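Local coordinates for protein serine--tRNA ligase (Pyrococcus horikoshii, PDB 2DQ0) that probably attaches serine to tRNA(Ser), and also to tRNA(Sec), at the expense of ATP, working as a homodimeric class II aminoacyl-tRNA synthetase, at residues 378-381 with 382-386. Sequence-based numbering, arbitrary orientation.
Sequences TDWQ and ARRLN
Arg384 lays its guanidinium flat on the indole of Trp380, the two centres 3.8 Å apart and the planes only 12° from parallel. CH2 of the ring sits over the middle of the guanidinium, whereas NH2 of Arg384 covers the rim of the benzene half. Nearer the backbone, CD of Arg384 lies 3.8 Å from the centroid of the six-membered ring of Trp380, over its face, a CH-pi contact. With its chain bent at chi3 (99°), the arginine turns back over the ring, forming a cation-pi stack four residues apart. Both groups are buried and held from outside: Glu227 O accepts from NE of Arg384, Trp104 O from NH2, and Leu106 O from NE1 of Trp380.

The partly exposed side is looser. Here Asp379 and Arg383 run side by side, joined by a salt bridge of 2.7 Å between OD1 of Asp379 and NH1 of Arg383. OD1 is met on its anti side, out of the carboxylate plane; with the two planes 83° apart, a single N-H...O bond forms.

Between the two pairs, the backbone winds into the short helix 382-385. Arg383 N reaches Asp379 O at 2.9 Å, and Leu385 N meets Gln381 O almost straight on at 2.8 Å. OE1 of Gln381 pairs with Thr402 OG1, while NE2 bonds to Ser229 O and Glu254 OE2. This turn of the class II core thus joins a buried cation, spread over an aromatic face, to a partly exposed ion pair, and its tie to Glu254, a predicted serine-binding residue, is consistent with a second-shell place beside the serine pocket.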
loop_
_atom_site.group_PDB
_atom_site.type_symbol
_atom_site.label_atom_id
_atom_site.label_comp_id
_atom_site.label_asym_id
_atom_site.label_seq_id
_atom_site.Cartn_x
_atom_site.Cartn_y
_atom_site.Cartn_z
ATOM N N THR A 378 -26.031 9.413 -0.818
ATOM C CA THR A 378 -27.202 9.411 -1.681
ATOM C C THR A 378 -26.882 8.532 -2.894
ATOM O O THR A 378 -26.299 7.452 -2.739
ATOM C CB THR A 378 -27.505 10.874 -2.109
ATOM O OG1 THR A 378 -27.976 11.588 -0.966
ATOM C CG2 THR A 378 -28.541 10.949 -3.200
ATOM N N ASP A 379 -27.235 9.004 -4.088
ATOM C CA ASP A 379 -26.973 8.276 -5.320
ATOM C C ASP A 379 -25.826 8.874 -6.125
ATOM O O ASP A 379 -25.702 8.588 -7.315
ATOM C CB ASP A 379 -28.230 8.262 -6.203
ATOM C CG ASP A 379 -28.671 9.659 -6.654
ATOM O OD1 ASP A 379 -29.629 9.744 -7.448
ATOM O OD2 ASP A 379 -28.084 10.675 -6.229
ATOM N N TRP A 380 -24.988 9.699 -5.494
ATOM C CA TRP A 380 -23.887 10.363 -6.207
ATOM C C TRP A 380 -22.841 9.412 -6.772
ATOM O O TRP A 380 -22.345 9.626 -7.875
ATOM C CB TRP A 380 -23.194 11.362 -5.286
ATOM C CG TRP A 380 -22.385 12.435 -5.996
ATOM C CD1 TRP A 380 -22.858 13.600 -6.502
ATOM C CD2 TRP A 380 -20.974 12.429 -6.260
ATOM N NE1 TRP A 380 -21.843 14.325 -7.066
ATOM C CE2 TRP A 380 -20.673 13.630 -6.934
ATOM C CE3 TRP A 380 -19.938 11.525 -5.995
ATOM C CZ2 TRP A 380 -19.375 13.957 -7.353
ATOM C CZ3 TRP A 380 -18.647 11.846 -6.410
ATOM C CH2 TRP A 380 -18.379 13.056 -7.083
ATOM N N GLN A 381 -22.490 8.378 -6.009
ATOM C CA GLN A 381 -21.498 7.411 -6.461
ATOM C C GLN A 381 -22.185 6.396 -7.348
ATOM O O GLN A 381 -21.659 6.019 -8.407
ATOM C CB GLN A 381 -20.835 6.710 -5.264
ATOM C CG GLN A 381 -20.191 7.679 -4.291
ATOM C CD GLN A 381 -19.425 6.990 -3.198
ATOM O OE1 GLN A 381 -19.962 6.153 -2.465
ATOM N NE2 GLN A 381 -18.156 7.346 -3.069
ATOM N N ALA A 382 -23.366 5.966 -6.910
ATOM C CA ALA A 382 -24.162 4.998 -7.656
ATOM C C ALA A 382 -24.366 5.440 -9.094
ATOM O O ALA A 382 -24.238 4.642 -10.018
ATOM C CB ALA A 382 -25.507 4.798 -6.991
ATOM N N ARG A 383 -24.667 6.713 -9.296
ATOM C CA ARG A 383 -24.895 7.190 -10.653
ATOM C C ARG A 383 -23.610 7.174 -11.475
ATOM O O ARG A 383 -23.666 7.070 -12.691
ATOM C CB ARG A 383 -25.499 8.594 -10.616
ATOM C CG ARG A 383 -26.318 8.986 -11.842
ATOM C CD ARG A 383 -27.102 10.280 -11.582
ATOM N NE ARG A 383 -28.200 10.100 -10.624
ATOM C CZ ARG A 383 -29.437 9.729 -10.962
ATOM N NH1 ARG A 383 -30.367 9.594 -10.025
ATOM N NH2 ARG A 383 -29.757 9.496 -12.238
ATOM N N ARG A 384 -22.455 7.253 -10.814
ATOM C CA ARG A 384 -21.174 7.247 -11.524
ATOM C C ARG A 384 -20.714 5.839 -11.813
ATOM O O ARG A 384 -20.279 5.530 -12.909
ATOM C CB ARG A 384 -20.082 7.952 -10.707
ATOM C CG ARG A 384 -20.241 9.457 -10.597
ATOM C CD ARG A 384 -19.647 9.997 -9.291
ATOM N NE ARG A 384 -18.316 10.571 -9.469
ATOM C CZ ARG A 384 -18.080 11.782 -9.959
ATOM N NH1 ARG A 384 -16.825 12.205 -10.088
ATOM N NH2 ARG A 384 -19.089 12.575 -10.303
ATOM N N LEU A 385 -20.809 4.980 -10.813
ATOM C CA LEU A 385 -20.373 3.603 -10.960
ATOM C C LEU A 385 -21.444 2.680 -11.537
ATOM O O LEU A 385 -21.217 1.482 -11.695
ATOM C CB LEU A 385 -19.908 3.085 -9.604
ATOM C CG LEU A 385 -18.756 3.922 -9.058
ATOM C CD1 LEU A 385 -18.429 3.523 -7.614
ATOM C CD2 LEU A 385 -17.561 3.747 -9.992
ATOM N N ASN A 386 -22.598 3.255 -11.866
ATOM C CA ASN A 386 -23.734 2.506 -12.406
ATOM C C ASN A 386 -24.150 1.376 -11.476
ATOM O O ASN A 386 -24.142 0.212 -11.853
ATOM C CB ASN A 386 -23.405 1.941 -13.789
ATOM C CG ASN A 386 -24.573 1.176 -14.407
ATOM O OD1 ASN A 386 -24.446 0.619 -15.497
ATOM N ND2 ASN A 386 -25.716 1.143 -13.710
#